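Side-chain contacts in putative mRNA interferase YoeB (Agrobacterium tumefaciens, PDB 6N90), which probably acts as the mRNA-cleaving endoribonuclease toxin of a bacterial type II toxin-antitoxin system of the YoeB family: residues D11-W16 with E25-L30; Y55-R58 with H64-V67; F66-S71 with Q77-I82. All blocks are in the same frame, centred on the assembly; numbering follows the deposited sequence.

Interaction 1 (D11-W16 with E25-L30)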
ATOM      1  N   ASP A  11       5.371  -4.074  -6.747  1.00 19.57           N
ATOM      2  CA  ASP A  11       6.533  -4.912  -7.046  1.00 23.02           C
ATOM      3  C   ASP A  11       7.833  -4.138  -6.856  1.00 21.83           C
ATOM      4  O   ASP A  11       8.784  -4.640  -6.253  1.00 23.84           O
ATOM      5  CB  ASP A  11       6.444  -5.473  -8.471  1.00 27.56           C
ATOM      6  CG  ASP A  11       5.596  -6.728  -8.542  1.00 32.58           C
ATOM      7  OD1 ASP A  11       5.460  -7.412  -7.496  1.00 39.38           O
ATOM      8  OD2 ASP A  11       5.076  -7.028  -9.639  1.00 40.43           O
ATOM      9  N   ASP A  12       7.877  -2.905  -7.349  1.00 20.62           N
ATOM     10  CA  ASP A  12       9.082  -2.125  -7.147  1.00 19.27           C
ATOM     11  C   ASP A  12       9.304  -1.692  -5.715  1.00 17.67           C
ATOM     12  O   ASP A  12      10.457  -1.569  -5.280  1.00 17.24           O
ATOM     13  CB  ASP A  12       9.074  -0.926  -8.061  1.00 22.23           C
ATOM     14  CG  ASP A  12       9.431  -1.301  -9.485  1.00 27.36           C
ATOM     15  OD1 ASP A  12      10.098  -2.355  -9.696  1.00 25.84           O
ATOM     16  OD2 ASP A  12       9.035  -0.546 -10.388  1.00 24.12           O
ATOM     17  N   TYR A  13       8.217  -1.464  -4.972  1.00 15.87           N
ATOM     18  CA  TYR A  13       8.356  -1.174  -3.537  1.00 14.76           C
ATOM     19  C   TYR A  13       8.931  -2.384  -2.818  1.00 17.06           C
ATOM     20  O   TYR A  13       9.801  -2.237  -1.973  1.00 17.04           O
ATOM     21  CB  TYR A  13       7.008  -0.802  -2.940  1.00 16.51           C
ATOM     22  CG  TYR A  13       6.989  -0.329  -1.492  1.00 14.41           C
ATOM     23  CD1 TYR A  13       7.487   0.923  -1.127  1.00 15.43           C
ATOM     24  CD2 TYR A  13       6.357  -1.099  -0.522  1.00 15.53           C
ATOM     25  CE1 TYR A  13       7.401   1.369   0.204  1.00 15.80           C
ATOM     26  CE2 TYR A  13       6.276  -0.677   0.799  1.00 16.66           C
ATOM     27  CZ  TYR A  13       6.805   0.544   1.162  1.00 15.34           C
ATOM     28  OH  TYR A  13       6.699   0.952   2.479  1.00 18.02           O
ATOM     29  N   GLU A  14       8.503  -3.573  -3.231  1.00 17.02           N
ATOM     30  CA  GLU A  14       9.021  -4.807  -2.662  1.00 19.68           C
ATOM     31  C   GLU A  14      10.508  -4.900  -3.004  1.00 19.76           C
ATOM     32  O   GLU A  14      11.327  -5.256  -2.157  1.00 18.69           O
ATOM     33  CB  GLU A  14       8.271  -6.016  -3.219  1.00 22.28           C
ATOM     34  CG  GLU A  14       6.986  -6.346  -2.476  1.00 26.88           C
ATOM     35  CD  GLU A  14       6.948  -7.779  -1.984  1.00 32.44           C
ATOM     36  OE1 GLU A  14       8.031  -8.360  -1.758  1.00 36.94           O
ATOM     37  OE2 GLU A  14       5.836  -8.324  -1.824  1.00 39.27           O
ATOM     38  N   PHE A  15      10.850  -4.576  -4.250  1.00 19.11           N
ATOM     39  CA  PHE A  15      12.242  -4.600  -4.690  1.00 19.55           C
ATOM     40  C   PHE A  15      13.102  -3.753  -3.764  1.00 19.50           C
ATOM     41  O   PHE A  15      14.197  -4.171  -3.351  1.00 19.81           O
ATOM     42  CB  PHE A  15      12.359  -4.097  -6.132  1.00 19.33           C
ATOM     43  CG  PHE A  15      13.776  -3.879  -6.576  1.00 18.35           C
ATOM     44  CD1 PHE A  15      14.512  -4.928  -7.090  1.00 20.05           C
ATOM     45  CD2 PHE A  15      14.369  -2.624  -6.481  1.00 19.30           C
ATOM     46  CE1 PHE A  15      15.847  -4.731  -7.519  1.00 18.97           C
ATOM     47  CE2 PHE A  15      15.698  -2.423  -6.907  1.00 20.65           C
ATOM     48  CZ  PHE A  15      16.428  -3.487  -7.428  1.00 21.29           C
ATOM     49  N   TRP A  16      12.589  -2.577  -3.383  1.00 16.36           N
ATOM     50  CA  TRP A  16      13.366  -1.730  -2.502  1.00 16.48           C
ATOM     51  C   TRP A  16      13.510  -2.387  -1.120  1.00 16.30           C
ATOM     52  O   TRP A  16      14.584  -2.316  -0.499  1.00 16.72           O
ATOM     53  CB  TRP A  16      12.744  -0.339  -2.386  1.00 16.68           C
ATOM     54  CG  TRP A  16      12.896   0.503  -3.662  1.00 16.65           C
ATOM     55  CD1 TRP A  16      11.902   1.121  -4.351  1.00 16.23           C
ATOM     56  CD2 TRP A  16      14.117   0.813  -4.347  1.00 17.47           C
ATOM     57  NE1 TRP A  16      12.422   1.793  -5.436  1.00 19.35           N
ATOM     58  CE2 TRP A  16      13.779   1.619  -5.457  1.00 20.02           C
ATOM     59  CE3 TRP A  16      15.458   0.485  -4.139  1.00 19.21           C
ATOM     60  CZ2 TRP A  16      14.739   2.101  -6.354  1.00 21.39           C
ATOM     61  CZ3 TRP A  16      16.407   0.958  -5.030  1.00 21.77           C
ATOM     62  CH2 TRP A  16      16.040   1.769  -6.123  1.00 19.90           C
ATOM     63  N   GLU A  25      12.293   3.915   3.103  1.00 21.26           N
ATOM     64  CA  GLU A  25      12.035   5.003   4.040  1.00 24.27           C
ATOM     65  C   GLU A  25      11.746   6.323   3.338  1.00 21.68           C
ATOM     66  O   GLU A  25      10.875   7.083   3.767  1.00 18.68           O
ATOM     67  CB  GLU A  25      13.223   5.177   4.988  1.00 29.99           C
ATOM     68  CG  GLU A  25      13.467   3.981   5.881  1.00 38.20           C
ATOM     69  N   LYS A  26      12.493   6.608   2.277  1.00 19.49           N
ATOM     70  CA  LYS A  26      12.250   7.822   1.495  1.00 21.18           C
ATOM     71  C   LYS A  26      10.865   7.801   0.868  1.00 19.39           C
ATOM     72  O   LYS A  26      10.149   8.805   0.861  1.00 18.90           O
ATOM     73  CB  LYS A  26      13.307   7.972   0.414  1.00 23.89           C
ATOM     74  CG  LYS A  26      13.165   9.230  -0.420  1.00 28.57           C
ATOM     75  CD  LYS A  26      13.281  10.490   0.431  1.00 31.48           C
ATOM     76  CE  LYS A  26      13.696  11.696  -0.411  1.00 32.97           C
ATOM     77  NZ  LYS A  26      12.713  12.057  -1.463  1.00 36.83           N
ATOM     78  N   ILE A  27      10.484   6.653   0.327  1.00 16.25           N
ATOM     79  CA  ILE A  27       9.166   6.523  -0.282  1.00 16.48           C
ATOM     80  C   ILE A  27       8.054   6.676   0.790  1.00 17.78           C
ATOM     81  O   ILE A  27       7.063   7.352   0.589  1.00 15.96           O
ATOM     82  CB  ILE A  27       9.057   5.170  -1.024  1.00 16.04           C
ATOM     83  CG1 ILE A  27       9.938   5.148  -2.282  1.00 15.85           C
ATOM     84  CG2 ILE A  27       7.618   4.819  -1.365  1.00 15.91           C
ATOM     85  CD1 ILE A  27      10.215   3.666  -2.830  1.00 15.33           C
ATOM     86  N   ASN A  28       8.229   6.066   1.957  1.00 16.09           N
ATOM     87  CA  ASN A  28       7.243   6.250   3.012  1.00 16.79           C
ATOM     88  C   ASN A  28       7.088   7.706   3.421  1.00 17.50           C
ATOM     89  O   ASN A  28       5.983   8.134   3.755  1.00 17.50           O
ATOM     90  CB  ASN A  28       7.622   5.390   4.231  1.00 17.26           C
ATOM     91  CG  ASN A  28       7.404   3.913   3.973  1.00 20.12           C
ATOM     92  OD1 ASN A  28       6.968   3.522   2.895  1.00 18.64           O
ATOM     93  ND2 ASN A  28       7.748   3.077   4.948  1.00 22.16           N
ATOM     94  N   ASP A  29       8.189   8.462   3.396  1.00 17.98           N
ATOM     95  CA  ASP A  29       8.177   9.893   3.732  1.00 18.33           C
ATOM     96  C   ASP A  29       7.439  10.665   2.638  1.00 18.91           C
ATOM     97  O   ASP A  29       6.690  11.601   2.904  1.00 17.28           O
ATOM     98  CB  ASP A  29       9.627  10.411   3.902  1.00 20.30           C
ATOM     99  CG  ASP A  29       9.762  11.495   4.985  1.00 20.71           C
ATOM    100  OD1 ASP A  29       8.741  11.876   5.595  1.00 23.17           O
ATOM    101  OD2 ASP A  29      10.889  11.996   5.213  1.00 23.53           O
ATOM    102  N   LEU A  30       7.649  10.261   1.390  1.00 18.28           N
ATOM    103  CA  LEU A  30       6.991  10.934   0.285  1.00 18.42           C
ATOM    104  C   LEU A  30       5.482  10.689   0.377  1.00 17.31           C
ATOM    105  O   LEU A  30       4.665  11.591   0.165  1.00 16.14           O
ATOM    106  CB  LEU A  30       7.577  10.431  -1.047  1.00 17.22           C
ATOM    107  CG  LEU A  30       8.994  10.928  -1.387  1.00 19.45           C
ATOM    108  CD1 LEU A  30       9.547  10.244  -2.644  1.00 19.38           C
ATOM    109  CD2 LEU A  30       9.052  12.436  -1.537  1.00 20.44           C
TER
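Tyr13 of helix 7-19 reaches across to Ile27 and Asn28 of helix 21-36, and its side chain can be followed atom by atom. From CB the ring leaves with CG anti to the backbone N (chi1 -174°), which carries CD1 and CE1 along Ile27. CE1 lies 3.8 Å from Ile27 CG2, the two side chains sliding past each other in opposite directions. Further out, CZ is 3.4 Å from Asn28 OD1, which sits at the ring edge near its plane. At the tip, Tyr13 OH donates to Asn28 OD1 over 2.6 Å. The C=O...donor angle of 119°, with the donor in the carbonyl plane, places the hydroxyl on a lone pair of OD1. Beside this polar end, the other arm of Ile27 brings CD1 to 3.4 Å from Trp16 CD1. The indole N-H is spent elsewhere, on Cys84 O. The axes of the two short helix segments come no closer than 11.2 Å, and their N-to-C directions lie 133° apart, so side chains alone bridge the gap within the antiparallel helical hairpin. Gln17 of the second subunit bonds to both polar groups, its NE2 with Tyr13 OH and its OE1 with Asn28 ND2. The buried hydroxyl therefore has a partner for each role, donor and acceptor, and the Asn28 amide is held in one orientation as part of the dimer interface.

Interaction 2 (Y55-R58 with H64-V67)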
ATOM      1  N   TYR A  55      -1.207  13.498 -13.155  1.00 29.96           N
ATOM      2  CA  TYR A  55      -0.254  12.822 -12.285  1.00 27.97           C
ATOM      3  C   TYR A  55       0.838  13.799 -11.854  1.00 27.23           C
ATOM      4  O   TYR A  55       1.125  14.781 -12.551  1.00 24.80           O
ATOM      5  CB  TYR A  55       0.315  11.597 -13.005  1.00 28.32           C
ATOM      6  CG  TYR A  55      -0.733  10.518 -13.230  1.00 30.44           C
ATOM      7  CD1 TYR A  55      -1.635  10.590 -14.299  1.00 35.76           C
ATOM      8  CD2 TYR A  55      -0.845   9.449 -12.360  1.00 32.65           C
ATOM      9  CE1 TYR A  55      -2.601   9.604 -14.489  1.00 38.44           C
ATOM     10  CE2 TYR A  55      -1.804   8.465 -12.542  1.00 37.39           C
ATOM     11  CZ  TYR A  55      -2.672   8.542 -13.602  1.00 37.14           C
ATOM     12  OH  TYR A  55      -3.614   7.548 -13.766  1.00 48.02           O
ATOM     13  N   TRP A  56       1.396  13.554 -10.671  1.00 23.25           N
ATOM     14  CA  TRP A  56       2.463  14.360 -10.112  1.00 24.78           C
ATOM     15  C   TRP A  56       3.671  13.483  -9.844  1.00 21.60           C
ATOM     16  O   TRP A  56       3.540  12.263  -9.713  1.00 20.66           O
ATOM     17  CB  TRP A  56       2.010  15.034  -8.824  1.00 26.78           C
ATOM     18  CG  TRP A  56       1.177  16.217  -9.082  1.00 28.96           C
ATOM     19  CD1 TRP A  56      -0.094  16.238  -9.573  1.00 30.00           C
ATOM     20  CD2 TRP A  56       1.555  17.574  -8.866  1.00 28.24           C
ATOM     21  NE1 TRP A  56      -0.529  17.541  -9.683  1.00 30.42           N
ATOM     22  CE2 TRP A  56       0.470  18.377  -9.251  1.00 30.66           C
ATOM     23  CE3 TRP A  56       2.716  18.189  -8.393  1.00 27.42           C
ATOM     24  CZ2 TRP A  56       0.508  19.776  -9.169  1.00 30.40           C
ATOM     25  CZ3 TRP A  56       2.756  19.577  -8.311  1.00 30.85           C
ATOM     26  CH2 TRP A  56       1.657  20.350  -8.694  1.00 30.38           C
ATOM     27  N   SER A  57       4.825  14.103  -9.743  1.00 22.37           N
ATOM     28  CA  SER A  57       6.052  13.389  -9.491  1.00 24.31           C
ATOM     29  C   SER A  57       6.945  14.033  -8.437  1.00 24.30           C
ATOM     30  O   SER A  57       7.022  15.217  -8.385  1.00 28.54           O
ATOM     31  CB  SER A  57       6.818  13.265 -10.794  1.00 25.29           C
ATOM     32  OG  SER A  57       8.041  12.646 -10.628  1.00 30.21           O
ATOM     33  N   ARG A  58       7.544  13.242  -7.568  1.00 22.56           N
ATOM     34  CA  ARG A  58       8.536  13.734  -6.627  1.00 24.48           C
ATOM     35  C   ARG A  58       9.815  12.896  -6.730  1.00 26.15           C
ATOM     36  O   ARG A  58       9.783  11.725  -7.127  1.00 22.17           O
ATOM     37  CB  ARG A  58       8.003  13.688  -5.195  1.00 23.61           C
ATOM     38  CG  ARG A  58       6.813  14.573  -4.937  1.00 22.57           C
ATOM     39  CD  ARG A  58       6.163  14.207  -3.584  1.00 21.58           C
ATOM     40  NE  ARG A  58       4.915  14.926  -3.370  1.00 20.11           N
ATOM     41  CZ  ARG A  58       4.708  15.772  -2.367  1.00 21.24           C
ATOM     42  NH1 ARG A  58       5.674  15.989  -1.460  1.00 20.26           N
ATOM     43  NH2 ARG A  58       3.525  16.366  -2.251  1.00 20.62           N
ATOM     44  N   HIS A  64      15.489   8.054  -9.456  1.00 22.64           N
ATOM     45  CA  HIS A  64      14.249   7.335  -9.152  1.00 23.04           C
ATOM     46  C   HIS A  64      13.157   8.272  -8.726  1.00 21.75           C
ATOM     47  O   HIS A  64      13.350   9.067  -7.796  1.00 23.17           O
ATOM     48  CB  HIS A  64      14.481   6.287  -8.056  1.00 20.25           C
ATOM     49  CG  HIS A  64      15.458   5.223  -8.452  1.00 22.23           C
ATOM     50  ND1 HIS A  64      15.148   4.243  -9.366  1.00 21.15           N
ATOM     51  CD2 HIS A  64      16.740   5.001  -8.075  1.00 23.14           C
ATOM     52  CE1 HIS A  64      16.200   3.455  -9.536  1.00 24.21           C
ATOM     53  NE2 HIS A  64      17.176   3.894  -8.765  1.00 23.01           N
ATOM     54  N   ARG A  65      12.004   8.149  -9.376  1.00 19.12           N
ATOM     55  CA  ARG A  65      10.905   9.073  -9.133  1.00 20.49           C
ATOM     56  C   ARG A  65       9.666   8.375  -8.581  1.00 20.06           C
ATOM     57  O   ARG A  65       9.404   7.182  -8.842  1.00 19.55           O
ATOM     58  CB  ARG A  65      10.548   9.829 -10.422  1.00 24.78           C
ATOM     59  CG  ARG A  65      11.730  10.557 -11.062  1.00 26.67           C
ATOM     60  CD  ARG A  65      12.510  11.404 -10.049  1.00 31.33           C
ATOM     61  NE  ARG A  65      13.752  11.934 -10.615  1.00 35.68           N
ATOM     62  CZ  ARG A  65      13.885  13.178 -11.062  1.00 40.79           C
ATOM     63  NH1 ARG A  65      12.861  14.016 -10.978  1.00 45.74           N
ATOM     64  NH2 ARG A  65      15.042  13.591 -11.566  1.00 41.06           N
ATOM     65  N   PHE A  66       8.931   9.137  -7.780  1.00 19.12           N
ATOM     66  CA  PHE A  66       7.702   8.697  -7.130  1.00 18.62           C
ATOM     67  C   PHE A  66       6.588   9.407  -7.874  1.00 18.51           C
ATOM     68  O   PHE A  66       6.458  10.624  -7.767  1.00 18.78           O
ATOM     69  CB  PHE A  66       7.753   9.055  -5.618  1.00 18.13           C
ATOM     70  CG  PHE A  66       6.466   8.802  -4.842  1.00 18.62           C
ATOM     71  CD1 PHE A  66       6.166   7.549  -4.351  1.00 19.56           C
ATOM     72  CD2 PHE A  66       5.597   9.853  -4.555  1.00 20.40           C
ATOM     73  CE1 PHE A  66       5.013   7.323  -3.613  1.00 19.56           C
ATOM     74  CE2 PHE A  66       4.417   9.631  -3.835  1.00 19.77           C
ATOM     75  CZ  PHE A  66       4.133   8.360  -3.363  1.00 18.14           C
ATOM     76  N   VAL A  67       5.823   8.648  -8.656  1.00 17.39           N
ATOM     77  CA  VAL A  67       4.730   9.217  -9.438  1.00 17.40           C
ATOM     78  C   VAL A  67       3.397   8.791  -8.812  1.00 16.09           C
ATOM     79  O   VAL A  67       3.186   7.621  -8.471  1.00 16.92           O
ATOM     80  CB  VAL A  67       4.819   8.788 -10.921  1.00 19.92           C
ATOM     81  CG1 VAL A  67       3.683   9.449 -11.749  1.00 22.41           C
ATOM     82  CG2 VAL A  67       6.185   9.162 -11.497  1.00 19.78           C
TER
HETATM   83  O   HOH W   1      10.290  14.363 -10.115  1.00 31.84           O
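Ser57 and Arg65 share a water molecule: Arg65 NH1 donates to it over 2.7 Å, and Ser57 OG lies 2.9 Å from it. The water sits at the edge of the guanidinium, in its plane. Arg65 bends at its second torsion (chi2 -49°), which turns its chain so that the nitrogen and the serine hydroxyl approach the same water, while its NH2 bonds to Ala62 O. Alongside this bridge the backbones pair in antiparallel fashion. Arg58 and Phe66 form the hydrogen-bonded pair: Phe66 N donates to Arg58 O over 2.8 Å with an N-H...O angle of 174°, and Arg58 N returns a bond of equal length to Phe66 O at 165°. Phe66 O also receives a CA-H contact from Ser57 CA at 3.3 Å. Ser57 and Val67 make the adjoining non-hydrogen-bonded pair, their CA atoms 4.4 Å apart. Val67 forks over the facing strand, with CG1 4.2 Å from Tyr55 CB and CG2 4.0 Å from Ser57 OG. On the reverse face of the sheet lie Arg58 and Phe66, where the arginine CD approaches the ring obliquely. The arginine then extends away, its NH1 bonding to Leu42 O and its NH2 to Thr37 O and Ala40 O. This pairing belongs to the hairpin of strands 56-59 and 64-73. Helix 21-36 packs on the face of Arg58 and Phe66, through Ala34 against the arginine and Leu30 and Ile31 against the ring, while strand 76-84 flanks strand 64-73 on its other edge.

Interaction 3 (F66-S71 with Q77-I82)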
ATOM      1  N   PHE A  66       8.931   9.137  -7.780  1.00 19.12           N
ATOM      2  CA  PHE A  66       7.702   8.697  -7.130  1.00 18.62           C
ATOM      3  C   PHE A  66       6.588   9.407  -7.874  1.00 18.51           C
ATOM      4  O   PHE A  66       6.458  10.624  -7.767  1.00 18.78           O
ATOM      5  CB  PHE A  66       7.753   9.055  -5.618  1.00 18.13           C
ATOM      6  CG  PHE A  66       6.466   8.802  -4.842  1.00 18.62           C
ATOM      7  CD1 PHE A  66       6.166   7.549  -4.351  1.00 19.56           C
ATOM      8  CD2 PHE A  66       5.597   9.853  -4.555  1.00 20.40           C
ATOM      9  CE1 PHE A  66       5.013   7.323  -3.613  1.00 19.56           C
ATOM     10  CE2 PHE A  66       4.417   9.631  -3.835  1.00 19.77           C
ATOM     11  CZ  PHE A  66       4.133   8.360  -3.363  1.00 18.14           C
ATOM     12  N   VAL A  67       5.823   8.648  -8.656  1.00 17.39           N
ATOM     13  CA  VAL A  67       4.730   9.217  -9.438  1.00 17.40           C
ATOM     14  C   VAL A  67       3.397   8.791  -8.812  1.00 16.09           C
ATOM     15  O   VAL A  67       3.186   7.621  -8.471  1.00 16.92           O
ATOM     16  CB  VAL A  67       4.819   8.788 -10.921  1.00 19.92           C
ATOM     17  CG1 VAL A  67       3.683   9.449 -11.749  1.00 22.41           C
ATOM     18  CG2 VAL A  67       6.185   9.162 -11.497  1.00 19.78           C
ATOM     19  N   TYR A  68       2.496   9.756  -8.662  1.00 18.31           N
ATOM     20  CA  TYR A  68       1.268   9.523  -7.914  1.00 18.15           C
ATOM     21  C   TYR A  68       0.163  10.442  -8.383  1.00 19.24           C
ATOM     22  O   TYR A  68       0.394  11.385  -9.149  1.00 19.91           O
ATOM     23  CB  TYR A  68       1.516   9.757  -6.409  1.00 17.67           C
ATOM     24  CG  TYR A  68       1.887  11.203  -6.134  1.00 17.89           C
ATOM     25  CD1 TYR A  68       3.186  11.668  -6.352  1.00 18.66           C
ATOM     26  CD2 TYR A  68       0.935  12.103  -5.661  1.00 19.74           C
ATOM     27  CE1 TYR A  68       3.524  12.994  -6.117  1.00 20.05           C
ATOM     28  CE2 TYR A  68       1.265  13.416  -5.408  1.00 18.11           C
ATOM     29  CZ  TYR A  68       2.554  13.860  -5.650  1.00 19.66           C
ATOM     30  OH  TYR A  68       2.865  15.184  -5.410  1.00 21.31           O
ATOM     31  N   ARG A  69      -1.033  10.167  -7.892  1.00 20.86           N
ATOM     32  CA  ARG A  69      -2.156  11.066  -8.090  1.00 23.44           C
ATOM     33  C   ARG A  69      -3.056  10.987  -6.877  1.00 24.19           C
ATOM     34  O   ARG A  69      -3.384   9.905  -6.422  1.00 18.58           O
ATOM     35  CB  ARG A  69      -2.928  10.690  -9.365  1.00 27.94           C
ATOM     36  CG  ARG A  69      -4.166  11.520  -9.638  1.00 36.53           C
ATOM     37  CD  ARG A  69      -4.828  11.105 -10.957  1.00 35.95           C
ATOM     38  NE  ARG A  69      -5.231   9.695 -10.973  1.00 41.69           N
ATOM     39  CZ  ARG A  69      -5.775   9.085 -12.026  1.00 40.62           C
ATOM     40  NH1 ARG A  69      -5.974   9.761 -13.144  1.00 38.02           N
ATOM     41  NH2 ARG A  69      -6.123   7.807 -11.970  1.00 42.48           N
ATOM     42  N   VAL A  70      -3.459  12.130  -6.346  1.00 24.24           N
ATOM     43  CA  VAL A  70      -4.431  12.136  -5.267  1.00 26.15           C
ATOM     44  C   VAL A  70      -5.794  12.359  -5.888  1.00 28.07           C
ATOM     45  O   VAL A  70      -5.985  13.325  -6.628  1.00 27.90           O
ATOM     46  CB  VAL A  70      -4.145  13.229  -4.225  1.00 26.97           C
ATOM     47  CG1 VAL A  70      -5.322  13.367  -3.290  1.00 30.02           C
ATOM     48  CG2 VAL A  70      -2.886  12.889  -3.436  1.00 27.72           C
ATOM     49  N   SER A  71      -6.722  11.454  -5.613  1.00 23.14           N
ATOM     50  CA  SER A  71      -8.075  11.558  -6.167  1.00 29.25           C
ATOM     51  C   SER A  71      -9.104  11.563  -5.058  1.00 29.37           C
ATOM     52  O   SER A  71      -8.803  11.201  -3.925  1.00 26.60           O
ATOM     53  CB  SER A  71      -8.377  10.402  -7.130  1.00 28.45           C
ATOM     54  OG  SER A  71      -7.481  10.390  -8.223  1.00 29.72           O
ATOM     55  N   GLN A  77     -10.775  10.389   0.165  1.00 35.31           N
ATOM     56  CA  GLN A  77      -9.772  10.565  -0.883  1.00 29.01           C
ATOM     57  C   GLN A  77      -8.865   9.345  -0.999  1.00 25.81           C
ATOM     58  O   GLN A  77      -8.915   8.449  -0.150  1.00 21.42           O
ATOM     59  CB  GLN A  77      -8.918  11.810  -0.615  1.00 32.44           C
ATOM     60  CG  GLN A  77      -9.698  13.106  -0.450  1.00 36.55           C
ATOM     61  CD  GLN A  77      -8.802  14.315  -0.239  1.00 43.40           C
ATOM     62  OE1 GLN A  77      -7.601  14.270  -0.512  1.00 47.44           O
ATOM     63  NE2 GLN A  77      -9.386  15.406   0.263  1.00 39.38           N
ATOM     64  N   ARG A  78      -8.049   9.318  -2.047  1.00 20.76           N
ATOM     65  CA  ARG A  78      -7.041   8.251  -2.199  1.00 20.79           C
ATOM     66  C   ARG A  78      -5.774   8.774  -2.868  1.00 22.25           C
ATOM     67  O   ARG A  78      -5.816   9.703  -3.680  1.00 21.37           O
ATOM     68  CB  ARG A  78      -7.618   7.067  -2.994  1.00 22.92           C
ATOM     69  CG  ARG A  78      -7.971   7.425  -4.448  1.00 25.19           C
ATOM     70  CD  ARG A  78      -8.713   6.290  -5.158  1.00 30.69           C
ATOM     71  NE  ARG A  78      -8.907   6.587  -6.577  1.00 32.58           N
ATOM     72  CZ  ARG A  78      -9.936   7.271  -7.072  1.00 30.85           C
ATOM     73  NH1 ARG A  78     -10.882   7.742  -6.272  1.00 30.77           N
ATOM     74  NH2 ARG A  78     -10.011   7.489  -8.378  1.00 28.62           N
ATOM     75  N   LEU A  79      -4.626   8.220  -2.477  1.00 17.39           N
ATOM     76  CA  LEU A  79      -3.384   8.500  -3.170  1.00 18.36           C
ATOM     77  C   LEU A  79      -3.047   7.248  -3.941  1.00 18.34           C
ATOM     78  O   LEU A  79      -2.939   6.180  -3.352  1.00 16.86           O
ATOM     79  CB  LEU A  79      -2.245   8.840  -2.200  1.00 18.58           C
ATOM     80  CG  LEU A  79      -0.964   9.331  -2.884  1.00 24.23           C
ATOM     81  CD1 LEU A  79      -0.231  10.311  -1.992  1.00 29.56           C
ATOM     82  CD2 LEU A  79      -0.055   8.168  -3.202  1.00 24.83           C
ATOM     83  N   GLU A  80      -2.893   7.387  -5.254  1.00 16.53           N
ATOM     84  CA  GLU A  80      -2.566   6.250  -6.115  1.00 20.15           C
ATOM     85  C   GLU A  80      -1.102   6.345  -6.466  1.00 18.30           C
ATOM     86  O   GLU A  80      -0.685   7.338  -7.065  1.00 17.36           O
ATOM     87  CB  GLU A  80      -3.379   6.267  -7.413  1.00 24.40           C
ATOM     88  CG  GLU A  80      -4.803   5.770  -7.356  1.00 29.39           C
ATOM     89  CD  GLU A  80      -5.494   5.964  -8.699  1.00 36.96           C
ATOM     90  OE1 GLU A  80      -5.811   4.950  -9.360  1.00 39.13           O
ATOM     91  OE2 GLU A  80      -5.711   7.132  -9.089  1.00 45.13           O
ATOM     92  N   VAL A  81      -0.319   5.324  -6.122  1.00 18.48           N
ATOM     93  CA  VAL A  81       1.080   5.286  -6.529  1.00 19.09           C
ATOM     94  C   VAL A  81       1.222   4.527  -7.843  1.00 19.58           C
ATOM     95  O   VAL A  81       0.867   3.350  -7.927  1.00 19.77           O
ATOM     96  CB  VAL A  81       1.965   4.616  -5.471  1.00 19.00           C
ATOM     97  CG1 VAL A  81       3.458   4.614  -5.925  1.00 18.22           C
ATOM     98  CG2 VAL A  81       1.757   5.286  -4.126  1.00 20.43           C
ATOM     99  N   ILE A  82       1.761   5.207  -8.846  1.00 22.30           N
ATOM    100  CA  ILE A  82       1.911   4.679 -10.190  1.00 24.66           C
ATOM    101  C   ILE A  82       3.302   4.097 -10.392  1.00 22.59           C
ATOM    102  O   ILE A  82       3.463   3.070 -11.058  1.00 19.99           O
ATOM    103  CB  ILE A  82       1.638   5.784 -11.241  1.00 29.38           C
ATOM    104  CG1 ILE A  82       0.310   6.468 -10.930  1.00 33.56           C
ATOM    105  CG2 ILE A  82       1.629   5.216 -12.649  1.00 35.82           C
ATOM    106  CD1 ILE A  82      -0.850   5.512 -10.811  1.00 33.09           C
TER
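Two guanidinium groups, of Arg78 and Arg69, meet the facing strand in different ways. Arg78 lays one face over Ser71, with CB 3.5 Å above the plane and over its centre. Arg69 instead presents its edge to Glu80, side-on through NE and NH2. Both nitrogens donate to the same carboxylate oxygen, OE2, with NH2 at 3.0 Å and NE at 3.2 Å from it. The guanidinium and carboxylate planes are only 18° apart, and OE2 lies close to the guanidinium plane, so this salt bridge is nearly flat. A bend at the third torsion of Arg69 swings NE and NH2 round to that oxygen, which probably also offsets the nearby charge of Arg78, whose NH2 is 5.3 Å from Arg69 NH2. The Tyr68 ring has Phe66 O at its edge, in plane, and its hydroxyl goes on to Pro38 O. These residues belong to the antiparallel beta hairpin of strands 64-73 and 76-84, at the middle of the mixed sheet. Arg69 with Glu80 and Ser71 with Arg78 are hydrogen-bonded pairs, whereas Tyr68 with Val81 and Val70 with Leu79 are non-hydrogen-bonded ones. The latter side chains lie on the face packed by helix 21-36. There the Phe66 ring crosses Val81 at about a right angle, CE1 lying 3.9 Å from CG2, and Leu79 splits its methyls: CD2 is 3.9 Å from Tyr68 CB and CD1 is 4.0 Å from Val70 CG2. Toward the end of the pairing, Ile82 N donates to Val67 O over 2.8 Å. Its phi of -96° and psi of -38° leave the extended region, and with Val67 also bonded to Gln83 the geometry is consistent with a classic beta bulge opposite Val67.

How the interactions relate
Interactions 2 and 3 share Phe66 and Val67, because strand 64-73 pairs with strand 56-59 on one edge and with strand 76-84 on the other; their centres are 9 Å apart. Cross-ties reinforce them: Trp56 N lies 2.8 Å from Tyr68 O, and Arg58 NE lies 2.9 Å from Tyr68 OH. Interaction 1, the helical hairpin, meets this sheet from the side of Phe66, with Leu30 CD1 3.7 Å from Phe66 CB and Ile27 CG2 4.3 Å from Phe66 CE1. Trp16 CH2 also lies 3.6 Å from His64 NE2. Ile27 thus serves both the helix pair and the sheet, while interactions 1 and 3 fall on opposite sides of the chain's centre, 14 Å apart between centres.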